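Long-range contacts in penicillin binding protein 2X (Streptococcus thermophilus, PDB 5U47), which probably cross-links the glycan strands of septal peptidoglycan as a divisome transpeptidase and is the kind of enzyme that beta-lactams inactivate by acylating a serine: residues A[683-688]-A[702-707]; A[647-652]-A[693-698]; A[615-620]-A[641-646]; A[418-423]-A[542-547]. The protein carries 1 engineered substitution. One frame throughout, in Å; residues are numbered along the deposited sequence. Where two conformers were deposited one is given.

Interaction 1 (A[683-688]-A[702-707]); sequences TVTKQS and TITLGD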
loop_
_atom_site.group_PDB
_atom_site.type_symbol
_atom_site.label_atom_id
_atom_site.label_comp_id
_atom_site.label_asym_id
_atom_site.label_seq_id
_atom_site.Cartn_x
_atom_site.Cartn_y
_atom_site.Cartn_z
ATOM N N THR A 683 -9.176 -11.176 -24.559
ATOM C CA THR A 683 -8.147 -11.620 -23.667
ATOM C C THR A 683 -8.450 -13.075 -23.354
ATOM O O THR A 683 -9.593 -13.527 -23.456
ATOM C CB THR A 683 -8.147 -10.818 -22.346
ATOM O OG1 THR A 683 -9.484 -10.747 -21.843
ATOM C CG2 THR A 683 -7.640 -9.415 -22.555
ATOM N N VAL A 684 -7.416 -13.781 -22.953
ATOM C CA VAL A 684 -7.489 -15.201 -22.673
ATOM C C VAL A 684 -8.491 -15.532 -21.562
ATOM O O VAL A 684 -8.455 -14.924 -20.463
ATOM C CB VAL A 684 -6.100 -15.720 -22.269
ATOM C CG1 VAL A 684 -6.136 -17.192 -21.861
ATOM C CG2 VAL A 684 -5.108 -15.491 -23.392
ATOM N N THR A 685 -9.382 -16.476 -21.861
ATOM C CA THR A 685 -10.345 -16.988 -20.871
ATOM C C THR A 685 -10.117 -18.472 -20.566
ATOM O O THR A 685 -10.608 -18.963 -19.564
ATOM C CB THR A 685 -11.813 -16.783 -21.290
ATOM O OG1 THR A 685 -12.049 -17.391 -22.572
ATOM C CG2 THR A 685 -12.156 -15.291 -21.338
ATOM N N LYS A 686 -9.412 -19.183 -21.446
ATOM C CA LYS A 686 -9.110 -20.602 -21.222
ATOM C C LYS A 686 -7.843 -20.982 -21.981
ATOM O O LYS A 686 -7.530 -20.394 -23.020
ATOM C CB LYS A 686 -10.272 -21.517 -21.663
ATOM C CG LYS A 686 -11.611 -21.261 -20.974
ATOM C CD LYS A 686 -12.685 -22.271 -21.354
ATOM C CE LYS A 686 -12.363 -23.665 -20.831
ATOM N NZ LYS A 686 -13.467 -24.630 -21.108
ATOM N N GLN A 687 -7.112 -21.958 -21.445
ATOM C CA GLN A 687 -5.896 -22.478 -22.085
ATOM C C GLN A 687 -6.009 -24.003 -22.004
ATOM O O GLN A 687 -6.463 -24.527 -21.001
ATOM C CB GLN A 687 -4.630 -21.937 -21.413
ATOM C CG GLN A 687 -4.452 -22.291 -19.947
ATOM C CD GLN A 687 -3.330 -21.484 -19.332
ATOM O OE1 GLN A 687 -3.507 -20.310 -19.045
ATOM N NE2 GLN A 687 -2.180 -22.107 -19.113
ATOM N N SER A 688 -5.635 -24.696 -23.076
ATOM C CA SER A 688 -5.785 -26.162 -23.159
ATOM C C SER A 688 -4.672 -26.916 -22.438
ATOM O O SER A 688 -4.793 -28.111 -22.208
ATOM C CB SER A 688 -5.846 -26.609 -24.626
ATOM O OG SER A 688 -4.592 -26.390 -25.279
ATOM N N THR A 702 -4.211 -24.521 -27.307
ATOM C CA THR A 702 -5.434 -23.912 -27.795
ATOM C C THR A 702 -5.811 -22.861 -26.754
ATOM O O THR A 702 -6.032 -23.173 -25.575
ATOM C CB THR A 702 -6.581 -24.908 -28.011
ATOM O OG1 THR A 702 -6.227 -25.802 -29.059
ATOM C CG2 THR A 702 -7.858 -24.172 -28.426
ATOM N N ILE A 703 -5.847 -21.615 -27.197
ATOM C CA ILE A 703 -6.199 -20.488 -26.346
ATOM C C ILE A 703 -7.568 -19.953 -26.746
ATOM O O ILE A 703 -7.791 -19.610 -27.916
ATOM C CB ILE A 703 -5.176 -19.366 -26.539
ATOM C CG1 ILE A 703 -3.828 -19.764 -25.922
ATOM C CG2 ILE A 703 -5.672 -18.036 -25.973
ATOM C CD1 ILE A 703 -3.826 -19.847 -24.414
ATOM N N THR A 704 -8.453 -19.831 -25.763
ATOM C CA THR A 704 -9.763 -19.254 -25.964
ATOM C C THR A 704 -9.682 -17.791 -25.546
ATOM O O THR A 704 -9.151 -17.464 -24.474
ATOM C CB THR A 704 -10.825 -19.993 -25.136
ATOM O OG1 THR A 704 -10.815 -21.377 -25.499
ATOM C CG2 THR A 704 -12.244 -19.417 -25.374
ATOM N N LEU A 705 -10.189 -16.914 -26.402
ATOM C CA LEU A 705 -10.220 -15.478 -26.138
ATOM C C LEU A 705 -11.669 -15.030 -25.892
ATOM O O LEU A 705 -12.588 -15.493 -26.556
ATOM C CB LEU A 705 -9.655 -14.695 -27.327
ATOM C CG LEU A 705 -8.219 -14.990 -27.731
ATOM C CD1 LEU A 705 -7.902 -14.283 -29.040
ATOM C CD2 LEU A 705 -7.259 -14.586 -26.629
ATOM N N GLY A 706 -11.851 -14.133 -24.930
ATOM C CA GLY A 706 -13.162 -13.575 -24.598
ATOM C C GLY A 706 -13.054 -12.056 -24.620
ATOM O O GLY A 706 -12.312 -11.466 -23.823
ATOM N N ASP A 707 -13.762 -11.423 -25.557
ATOM C CA ASP A 707 -13.752 -9.946 -25.661
ATOM C C ASP A 707 -14.939 -9.374 -24.873
ATOM O O ASP A 707 -14.965 -9.496 -23.642
ATOM C CB ASP A 707 -13.700 -9.444 -27.134
ATOM C CG ASP A 707 -14.733 -10.121 -28.056
ATOM O OD1 ASP A 707 -15.085 -11.301 -27.833
ATOM O OD2 ASP A 707 -15.167 -9.475 -29.036
ATOM O OXT ASP A 707 -15.893 -8.799 -25.404
#
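The carbonyl oxygen of T704 is gripped from the neighbouring strand by three donors. The backbone N of T685 gives the firm bond, 2.8 Å from T704 O and nearly straight at 171°. The backbone N of K686 and the hydroxyl OG1 of T685 add weak bonds to the same oxygen. Two residues, T685 and K686, stand opposite the single T704, a classic beta bulge that shifts the antiparallel register by one residue. Before the bulge, T683 and G706 form a hydrogen-bonded pair, with G706 N 2.8 Å from T683 O. The return bond, from T683 N to G706 O, is longer, and its donor lies well above the carbonyl plane. Beyond the bulge, T704 N binds K686 O.

These strands belong to the three-stranded sheet of the second PASTA domain, where 700-706 is central and 683-687 lies at one margin. One face carries V684, Q687, I703 and L705. V684 CG2 rests 3.7 Å from I703 CG2 and also meets L705 CD2. I703 reaches the other way with CD1, which sits 3.7 Å from Q687 CB. V663 and K660 of helix 660-670 touch V684 and L705 on this side. The Q687 amide turns away: OE1 accepts from M655 N, and NE2 donates to the carbonyls of P653 and V689. On the other face, K686 CB packs 3.8 Å from T704 CB, while the lysine chain leads off. At the strand end, S688 OG lies between its own backbone N and carbonyl carbon (chi1 67°), and from there it accepts T702 N at 2.8 Å.

Interaction 2 (A[647-652]-A[693-698]); sequences NEFTEL and EALSKT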
loop_
_atom_site.group_PDB
_atom_site.type_symbol
_atom_site.label_atom_id
_atom_site.label_comp_id
_atom_site.label_asym_id
_atom_site.label_seq_id
_atom_site.Cartn_x
_atom_site.Cartn_y
_atom_site.Cartn_z
ATOM N N ASN A 647 15.498 -14.336 -17.189
ATOM C CA ASN A 647 16.483 -15.281 -17.706
ATOM C C ASN A 647 16.276 -16.732 -17.234
ATOM O O ASN A 647 17.047 -17.597 -17.606
ATOM C CB ASN A 647 17.922 -14.815 -17.432
ATOM C CG ASN A 647 18.259 -14.746 -15.963
ATOM O OD1 ASN A 647 17.401 -14.488 -15.114
ATOM N ND2 ASN A 647 19.528 -14.921 -15.658
ATOM N N GLU A 648 15.256 -16.997 -16.417
ATOM C CA GLU A 648 14.955 -18.380 -16.007
ATOM C C GLU A 648 13.452 -18.603 -16.110
ATOM O O GLU A 648 12.699 -18.331 -15.175
ATOM C CB GLU A 648 15.475 -18.695 -14.612
ATOM C CG GLU A 648 15.252 -20.153 -14.244
ATOM C CD GLU A 648 15.857 -20.540 -12.914
ATOM O OE1 GLU A 648 16.385 -19.649 -12.211
ATOM O OE2 GLU A 648 15.790 -21.742 -12.573
ATOM N N PHE A 649 13.038 -19.127 -17.256
ATOM C CA PHE A 649 11.623 -19.294 -17.588
ATOM C C PHE A 649 11.428 -20.645 -18.270
ATOM O O PHE A 649 11.776 -20.810 -19.440
ATOM C CB PHE A 649 11.193 -18.102 -18.472
ATOM C CG PHE A 649 9.773 -18.169 -18.984
ATOM C CD1 PHE A 649 8.718 -18.459 -18.131
ATOM C CD2 PHE A 649 9.494 -17.869 -20.308
ATOM C CE1 PHE A 649 7.412 -18.497 -18.599
ATOM C CE2 PHE A 649 8.188 -17.896 -20.783
ATOM C CZ PHE A 649 7.145 -18.212 -19.928
ATOM N N THR A 650 10.877 -21.601 -17.522
ATOM C CA THR A 650 10.718 -22.976 -18.009
ATOM C C THR A 650 9.325 -23.598 -17.910
ATOM O O THR A 650 9.114 -24.677 -18.464
ATOM C CB THR A 650 11.643 -23.926 -17.221
ATOM O OG1 THR A 650 11.257 -23.910 -15.843
ATOM C CG2 THR A 650 13.118 -23.515 -17.362
ATOM N N GLU A 651 8.406 -22.964 -17.187
ATOM C CA GLU A 651 7.035 -23.478 -17.008
ATOM C C GLU A 651 5.970 -22.560 -17.616
ATOM O O GLU A 651 6.104 -21.335 -17.575
ATOM C CB GLU A 651 6.733 -23.662 -15.518
ATOM C CG GLU A 651 7.536 -24.761 -14.833
ATOM C CD GLU A 651 7.141 -24.962 -13.366
ATOM O OE1 GLU A 651 6.523 -24.058 -12.764
ATOM O OE2 GLU A 651 7.458 -26.035 -12.803
ATOM N N LEU A 652 4.911 -23.167 -18.161
ATOM C CA LEU A 652 3.814 -22.433 -18.768
ATOM C C LEU A 652 3.095 -21.599 -17.711
ATOM O O LEU A 652 2.738 -22.120 -16.651
ATOM C CB LEU A 652 2.793 -23.399 -19.373
ATOM C CG LEU A 652 1.649 -22.786 -20.187
ATOM C CD1 LEU A 652 2.191 -22.064 -21.414
ATOM C CD2 LEU A 652 0.702 -23.894 -20.609
ATOM N N GLU A 693 3.140 -26.601 -16.639
ATOM C CA GLU A 693 3.682 -27.672 -17.472
ATOM C C GLU A 693 4.986 -27.179 -18.076
ATOM O O GLU A 693 5.138 -25.980 -18.344
ATOM C CB GLU A 693 2.704 -28.046 -18.583
ATOM C CG GLU A 693 1.400 -28.651 -18.090
ATOM C CD GLU A 693 1.552 -30.060 -17.550
ATOM O OE1 GLU A 693 2.303 -30.873 -18.148
ATOM O OE2 GLU A 693 0.889 -30.364 -16.531
ATOM N N ALA A 694 5.929 -28.092 -18.279
ATOM C CA ALA A 694 7.225 -27.740 -18.849
ATOM C C ALA A 694 7.086 -27.134 -20.253
ATOM O O ALA A 694 6.382 -27.682 -21.106
ATOM C CB ALA A 694 8.133 -28.976 -18.894
ATOM N N LEU A 695 7.738 -25.994 -20.486
ATOM C CA LEU A 695 7.729 -25.371 -21.813
ATOM C C LEU A 695 8.436 -26.261 -22.855
ATOM O O LEU A 695 8.022 -26.302 -24.019
ATOM C CB LEU A 695 8.384 -23.989 -21.773
ATOM C CG LEU A 695 7.612 -22.950 -20.954
ATOM C CD1 LEU A 695 8.441 -21.700 -20.766
ATOM C CD2 LEU A 695 6.284 -22.637 -21.626
ATOM N N SER A 696 9.467 -26.986 -22.412
ATOM C CA SER A 696 10.235 -27.887 -23.275
ATOM C C SER A 696 9.394 -28.995 -23.907
ATOM O O SER A 696 9.778 -29.538 -24.935
ATOM C CB SER A 696 11.382 -28.529 -22.492
ATOM O OG SER A 696 10.882 -29.352 -21.447
ATOM N N LYS A 697 8.281 -29.358 -23.288
ATOM C CA LYS A 697 7.408 -30.372 -23.887
ATOM C C LYS A 697 6.089 -29.806 -24.440
ATOM O O LYS A 697 5.273 -30.559 -24.966
ATOM C CB LYS A 697 7.136 -31.525 -22.924
ATOM C CG LYS A 697 6.104 -31.273 -21.849
ATOM C CD LYS A 697 5.665 -32.602 -21.236
ATOM C CE LYS A 697 4.386 -32.460 -20.421
ATOM N NZ LYS A 697 3.859 -33.808 -20.040
ATOM N N THR A 698 5.907 -28.487 -24.354
ATOM C CA THR A 698 4.696 -27.846 -24.818
ATOM C C THR A 698 4.920 -27.318 -26.239
ATOM O O THR A 698 5.675 -26.360 -26.433
ATOM C CB THR A 698 4.312 -26.703 -23.851
ATOM O OG1 THR A 698 4.121 -27.242 -22.524
ATOM C CG2 THR A 698 3.029 -26.014 -24.305
HETATM O O HOH W 1 10.722 -26.304 -20.049
#
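L695 pushes its side chain against 647-652. Its CD1 stands over the centre of the F649 ring, 3.8 Å from the centroid and 9° off the ring normal. This is a CH-pi contact over one face. The other methyl, CD2, turns to L652 and lies 4.1 Å from L652 CD1. The two methyls spread along the backbone, CD1 by F649 and T650, CD2 by L652. L695 CG sits 3.4 Å from T650 O.

The backbones hold this leucine in place. L695 N donates to T650 O at 2.8 Å, almost straight at 176°. L652 N donates to E693 O, also at 2.8 Å, in the carbonyl plane. Together they form a single bridge between E651 and A694. T650 O has a second donor in a water, which in turn accepts S696 N.

Further out, T698 OG1 donates to A694 O at 2.7 Å and closes the turn from A694 to T698. Both loops lie in the second PASTA domain. The first links strand 641-646 to helix 660-670; the second leads into strand 700-706. F666 of that helix touches L652 and L695, and K670 touches F649 and L695.

The polar grip is all backbone, while the side chains that meet are apolar. The two loops are thus joined by main-chain bonds on either side of A694, one of them from L695 itself, whose buried end is left to pack against ring and methyl.

Interaction 3 (A[615-620]-A[641-646]); sequences HPIVLG and QILIMT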
loop_
_atom_site.group_PDB
_atom_site.type_symbol
_atom_site.label_atom_id
_atom_site.label_comp_id
_atom_site.label_asym_id
_atom_site.label_seq_id
_atom_site.Cartn_x
_atom_site.Cartn_y
_atom_site.Cartn_z
ATOM N N HIS A 615 0.836 -2.511 -16.533
ATOM C CA HIS A 615 0.454 -3.816 -15.952
ATOM C C HIS A 615 1.428 -4.873 -16.475
ATOM O O HIS A 615 1.157 -5.531 -17.485
ATOM C CB HIS A 615 -0.987 -4.220 -16.316
ATOM C CG HIS A 615 -2.044 -3.337 -15.726
ATOM N ND1 HIS A 615 -3.374 -3.457 -16.065
ATOM C CD2 HIS A 615 -1.966 -2.293 -14.863
ATOM C CE1 HIS A 615 -4.076 -2.564 -15.391
ATOM N NE2 HIS A 615 -3.245 -1.843 -14.656
ATOM N N PRO A 616 2.579 -5.026 -15.800
ATOM C CA PRO A 616 3.566 -5.970 -16.260
ATOM C C PRO A 616 3.255 -7.402 -15.854
ATOM O O PRO A 616 2.598 -7.634 -14.843
ATOM C CB PRO A 616 4.829 -5.507 -15.539
ATOM C CG PRO A 616 4.338 -4.975 -14.251
ATOM C CD PRO A 616 3.001 -4.358 -14.554
ATOM N N ILE A 617 3.707 -8.344 -16.670
ATOM C CA ILE A 617 3.602 -9.771 -16.374
ATOM C C ILE A 617 5.046 -10.286 -16.417
ATOM O O ILE A 617 5.701 -10.222 -17.479
ATOM C CB ILE A 617 2.788 -10.539 -17.426
ATOM C CG1 ILE A 617 1.350 -10.007 -17.486
ATOM C CG2 ILE A 617 2.819 -12.019 -17.104
ATOM C CD1 ILE A 617 0.568 -10.486 -18.692
ATOM N N VAL A 618 5.533 -10.766 -15.276
ATOM C CA VAL A 618 6.899 -11.259 -15.156
ATOM C C VAL A 618 6.864 -12.751 -15.443
ATOM O O VAL A 618 6.119 -13.490 -14.779
ATOM C CB VAL A 618 7.475 -10.960 -13.765
ATOM C CG1 VAL A 618 8.850 -11.591 -13.568
ATOM C CG2 VAL A 618 7.566 -9.445 -13.561
ATOM N N LEU A 619 7.628 -13.179 -16.456
ATOM C CA LEU A 619 7.670 -14.582 -16.851
ATOM C C LEU A 619 8.899 -15.267 -16.282
ATOM O O LEU A 619 10.044 -14.915 -16.628
ATOM C CB LEU A 619 7.687 -14.729 -18.373
ATOM C CG LEU A 619 6.545 -14.072 -19.147
ATOM C CD1 LEU A 619 6.796 -14.166 -20.636
ATOM C CD2 LEU A 619 5.206 -14.700 -18.789
ATOM N N GLY A 620 8.672 -16.250 -15.415
ATOM C CA GLY A 620 9.782 -17.003 -14.855
ATOM C C GLY A 620 10.290 -16.485 -13.524
ATOM O O GLY A 620 9.707 -15.592 -12.935
ATOM N N GLN A 641 -0.769 -3.864 -20.787
ATOM C CA GLN A 641 -0.190 -5.095 -20.301
ATOM C C GLN A 641 1.040 -5.428 -21.131
ATOM O O GLN A 641 0.962 -5.491 -22.351
ATOM C CB GLN A 641 -1.215 -6.205 -20.441
ATOM C CG GLN A 641 -0.828 -7.543 -19.836
ATOM C CD GLN A 641 -1.838 -8.603 -20.232
ATOM O OE1 GLN A 641 -1.790 -9.128 -21.347
ATOM N NE2 GLN A 641 -2.788 -8.890 -19.335
ATOM N N ILE A 642 2.166 -5.663 -20.470
ATOM C CA ILE A 642 3.397 -6.002 -21.167
ATOM C C ILE A 642 4.029 -7.237 -20.541
ATOM O O ILE A 642 3.743 -7.572 -19.380
ATOM C CB ILE A 642 4.409 -4.829 -21.166
ATOM C CG1 ILE A 642 4.971 -4.573 -19.764
ATOM C CG2 ILE A 642 3.770 -3.576 -21.776
ATOM C CD1 ILE A 642 6.203 -3.699 -19.764
ATOM N N LEU A 643 4.884 -7.908 -21.311
ATOM C CA LEU A 643 5.591 -9.093 -20.829
ATOM C C LEU A 643 7.049 -8.768 -20.539
ATOM O O LEU A 643 7.697 -8.089 -21.329
ATOM C CB LEU A 643 5.581 -10.194 -21.862
ATOM C CG LEU A 643 4.259 -10.737 -22.370
ATOM C CD1 LEU A 643 4.557 -11.805 -23.415
ATOM C CD2 LEU A 643 3.422 -11.288 -21.222
ATOM N N ILE A 644 7.542 -9.261 -19.410
ATOM C CA ILE A 644 8.945 -9.146 -19.012
ATOM C C ILE A 644 9.399 -10.592 -18.865
ATOM O O ILE A 644 8.974 -11.291 -17.933
ATOM C CB ILE A 644 9.121 -8.393 -17.679
ATOM C CG1 ILE A 644 8.655 -6.943 -17.800
ATOM C CG2 ILE A 644 10.578 -8.406 -17.222
ATOM C CD1 ILE A 644 8.604 -6.223 -16.461
ATOM N N MET A 645 10.223 -11.066 -19.798
ATOM C CA MET A 645 10.726 -12.441 -19.710
ATOM C C MET A 645 12.050 -12.437 -18.977
ATOM O O MET A 645 12.989 -11.791 -19.414
ATOM C CB MET A 645 10.911 -13.075 -21.078
ATOM C CG MET A 645 11.156 -14.590 -21.025
ATOM S SD MET A 645 11.438 -15.265 -22.671
ATOM C CE MET A 645 13.124 -14.746 -22.962
ATOM N N THR A 646 12.124 -13.173 -17.874
ATOM C CA THR A 646 13.357 -13.229 -17.101
ATOM C C THR A 646 14.284 -14.251 -17.726
ATOM O O THR A 646 13.896 -14.974 -18.649
ATOM C CB THR A 646 13.116 -13.642 -15.643
ATOM O OG1 THR A 646 12.736 -15.025 -15.592
ATOM C CG2 THR A 646 12.045 -12.772 -15.012
#
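The parallel strand pair of the first PASTA domain joins 615-619 to the central strand 641-646. I617 is bonded on both sides: its N donates to I642 O, and its O accepts I644 N at 2.8 Å. L619 N donates to I644 O at 2.7 Å, nearly straight at 173°. The ladder ends on L619 O, which takes two donors, T646 N at 3.0 Å and T646 OG1 at 2.9 Å. With chi1 at 70°, OG1 lies between its backbone N and carbonyl carbon and points at the same oxygen as the N-H. The same hydroxyl bonds to G622 N.

With strand 625-628 the pair makes a three-stranded sheet, which with helix 602-611 gives the PASTA fold; each face of the pair meets a different helix. P616, V618, I642 and I644 form one face, where P616 CB sits 4.0 Å from I644 CD1. R610 and L609 of helix 602-611 pack there. The other face bears H615, I617, L619, Q641, L643 and M645, and W669 of helix 660-670, from the second PASTA domain, touches L619, L643 and M645. I617 CD1 lies against the amide carbon of Q641, 3.4 Å from CD, while the amide bonds to T659 and G657.

Interaction 4 (A[418-423]-A[542-547]); sequences QMLRAF and IMYVTV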
loop_
_atom_site.group_PDB
_atom_site.type_symbol
_atom_site.label_atom_id
_atom_site.label_comp_id
_atom_site.label_asym_id
_atom_site.label_seq_id
_atom_site.Cartn_x
_atom_site.Cartn_y
_atom_site.Cartn_z
ATOM N N GLN A 418 -0.514 -10.149 0.182
ATOM C CA GLN A 418 -0.667 -11.458 -0.501
ATOM C C GLN A 418 -2.042 -12.073 -0.188
ATOM O O GLN A 418 -2.713 -12.635 -1.070
ATOM C CB GLN A 418 0.450 -12.417 -0.122
ATOM C CG GLN A 418 1.779 -12.069 -0.758
ATOM C CD GLN A 418 2.895 -12.970 -0.302
ATOM O OE1 GLN A 418 2.961 -13.340 0.876
ATOM N NE2 GLN A 418 3.804 -13.303 -1.221
ATOM N N MET A 419 -2.481 -11.935 1.066
ATOM C CA MET A 419 -3.799 -12.421 1.425
ATOM C C MET A 419 -4.881 -11.650 0.676
ATOM O O MET A 419 -5.822 -12.242 0.167
ATOM C CB MET A 419 -4.035 -12.349 2.941
ATOM C CG MET A 419 -3.130 -13.281 3.750
ATOM S SD MET A 419 -3.287 -15.030 3.307
ATOM C CE MET A 419 -4.981 -15.383 3.756
ATOM N N LEU A 420 -4.750 -10.327 0.609
ATOM C CA LEU A 420 -5.738 -9.507 -0.099
ATOM C C LEU A 420 -5.844 -9.919 -1.561
ATOM O O LEU A 420 -6.942 -10.031 -2.096
ATOM C CB LEU A 420 -5.404 -8.009 0.013
ATOM C CG LEU A 420 -5.432 -7.415 1.445
ATOM C CD1 LEU A 420 -4.989 -5.954 1.410
ATOM C CD2 LEU A 420 -6.822 -7.517 2.068
ATOM N N ARG A 421 -4.691 -10.118 -2.185
ATOM C CA ARG A 421 -4.625 -10.526 -3.582
ATOM C C ARG A 421 -5.378 -11.864 -3.783
ATOM O O ARG A 421 -6.180 -11.997 -4.705
ATOM C CB ARG A 421 -3.170 -10.669 -4.003
ATOM C CG ARG A 421 -2.964 -11.165 -5.417
ATOM C CD ARG A 421 -1.485 -11.236 -5.787
ATOM N NE ARG A 421 -0.775 -12.128 -4.889
ATOM C CZ ARG A 421 0.545 -12.356 -4.880
ATOM N NH1 ARG A 421 1.045 -13.177 -3.977
ATOM N NH2 ARG A 421 1.362 -11.784 -5.740
ATOM N N ALA A 422 -5.140 -12.818 -2.895
ATOM C CA ALA A 422 -5.786 -14.135 -2.972
ATOM C C ALA A 422 -7.288 -14.000 -2.780
ATOM O O ALA A 422 -8.070 -14.635 -3.509
ATOM C CB ALA A 422 -5.195 -15.079 -1.932
ATOM N N PHE A 423 -7.690 -13.155 -1.814
ATOM C CA PHE A 423 -9.111 -12.936 -1.556
ATOM C C PHE A 423 -9.855 -12.360 -2.768
ATOM O O PHE A 423 -11.054 -12.634 -2.941
ATOM C CB PHE A 423 -9.362 -12.022 -0.346
ATOM C CG PHE A 423 -8.942 -12.608 0.989
ATOM C CD1 PHE A 423 -9.194 -13.939 1.310
ATOM C CD2 PHE A 423 -8.382 -11.794 1.960
ATOM C CE1 PHE A 423 -8.837 -14.458 2.563
ATOM C CE2 PHE A 423 -8.020 -12.307 3.205
ATOM C CZ PHE A 423 -8.244 -13.639 3.498
ATOM N N ILE A 542 -14.408 -6.139 0.306
ATOM C CA ILE A 542 -13.691 -7.138 1.075
ATOM C C ILE A 542 -13.046 -6.363 2.229
ATOM O O ILE A 542 -12.499 -5.262 2.027
ATOM C CB ILE A 542 -12.506 -7.767 0.297
ATOM C CG1 ILE A 542 -12.973 -8.452 -0.984
ATOM C CG2 ILE A 542 -11.762 -8.785 1.170
ATOM C CD1 ILE A 542 -11.828 -8.711 -1.962
ATOM N N MET A 543 -13.103 -6.932 3.421
ATOM C CA MET A 543 -12.418 -6.350 4.563
ATOM C C MET A 543 -11.615 -7.440 5.262
ATOM O O MET A 543 -12.096 -8.565 5.443
ATOM C CB MET A 543 -13.400 -5.689 5.515
ATOM C CG MET A 543 -12.712 -4.929 6.624
ATOM S SD MET A 543 -13.870 -3.888 7.527
ATOM C CE MET A 543 -12.703 -2.978 8.526
ATOM N N TYR A 544 -10.397 -7.106 5.656
ATOM C CA TYR A 544 -9.505 -8.050 6.345
ATOM C C TYR A 544 -8.951 -7.374 7.579
ATOM O O TYR A 544 -8.379 -6.275 7.488
ATOM C CB TYR A 544 -8.395 -8.477 5.392
ATOM C CG TYR A 544 -7.361 -9.446 5.921
ATOM C CD1 TYR A 544 -7.732 -10.636 6.537
ATOM C CD2 TYR A 544 -6.017 -9.246 5.677
ATOM C CE1 TYR A 544 -6.783 -11.553 6.967
ATOM C CE2 TYR A 544 -5.059 -10.155 6.115
ATOM C CZ TYR A 544 -5.447 -11.312 6.747
ATOM O OH TYR A 544 -4.497 -12.220 7.179
ATOM N N VAL A 545 -9.104 -8.033 8.726
ATOM C CA VAL A 545 -8.673 -7.491 10.009
ATOM C C VAL A 545 -7.830 -8.501 10.744
ATOM O O VAL A 545 -8.153 -9.695 10.718
ATOM C CB VAL A 545 -9.902 -7.125 10.872
ATOM C CG1 VAL A 545 -9.485 -6.560 12.224
ATOM C CG2 VAL A 545 -10.774 -6.134 10.132
ATOM N N THR A 546 -6.755 -8.032 11.388
ATOM C CA THR A 546 -5.880 -8.878 12.182
ATOM C C THR A 546 -5.522 -8.161 13.489
ATOM O O THR A 546 -5.510 -6.946 13.544
ATOM C CB THR A 546 -4.543 -9.220 11.467
ATOM O OG1 THR A 546 -3.655 -8.086 11.497
ATOM C CG2 THR A 546 -4.767 -9.675 10.002
ATOM N N VAL A 547 -5.272 -8.941 14.531
ATOM C CA VAL A 547 -4.807 -8.458 15.816
ATOM C C VAL A 547 -3.900 -9.555 16.386
ATOM O O VAL A 547 -4.281 -10.742 16.423
ATOM C CB VAL A 547 -5.955 -8.094 16.800
ATOM C CG1 VAL A 547 -6.862 -9.272 17.068
ATOM C CG2 VAL A 547 -5.384 -7.555 18.110
#
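The Y544 ring is sandwiched. F423 CE2 sits 3.7 Å above one face, offset toward the rim, and T546 CG2 of the same strand lies on the opposite face. The F423 ring meets Y544 with its edge, so the pair is T-shaped. The centroids are 5.4 Å apart and the planes stand at 69°.

Two more helix residues touch the tyrosine obliquely. M419 CB lies 4.0 Å from Y544 CE2, and M419 CG comes 3.8 Å from Y544 OH. L420 CD2 packs 3.8 Å from Y544 CB, at the root of the side chain. Y544 extends into this group because CG is anti to the backbone N (chi1 180°). Its hydroxyl bonds to Y291 OH.

The contact lays helix 416-427 against strand 541-548, the middle strand of the five-stranded antiparallel sheet of the transpeptidase domain. The other face of this sheet carries M543 and V545, which meet helix 558-572. The sheet is thus layered between helices, as in the beta-lactamase clan. The F423 side chain comes close to, but does not contact, what is probably the SxxK active-site motif. At the start of the strand segment I542 meets F423 as well: its CG2 is 4.3 Å from F423 CB, and its CD1 lies 4.1 Å from F423 O. V531 and M533 of strand 526-534 also touch the F423 side chain.

Overall arrangement
Interaction 4 is buried in the transpeptidase domain and depends on side chains alone. The other three lie in the PASTA region and are tied mainly by backbone bonds. Interactions 1 and 3 are both strand pairs on a central strand, antiparallel with a bulge in the second PASTA domain and regular and parallel in the first. Interaction 3, like interaction 4, is buried; interactions 1 and 2 are only partly so. Interaction 2 joins loops of the second domain and touches both neighbours: L652 meets Q687 of interaction 1, and F649 packs on L619 and G620 of interaction 3. Interaction 4 stands apart, its centre about 25 Å from that of interaction 3.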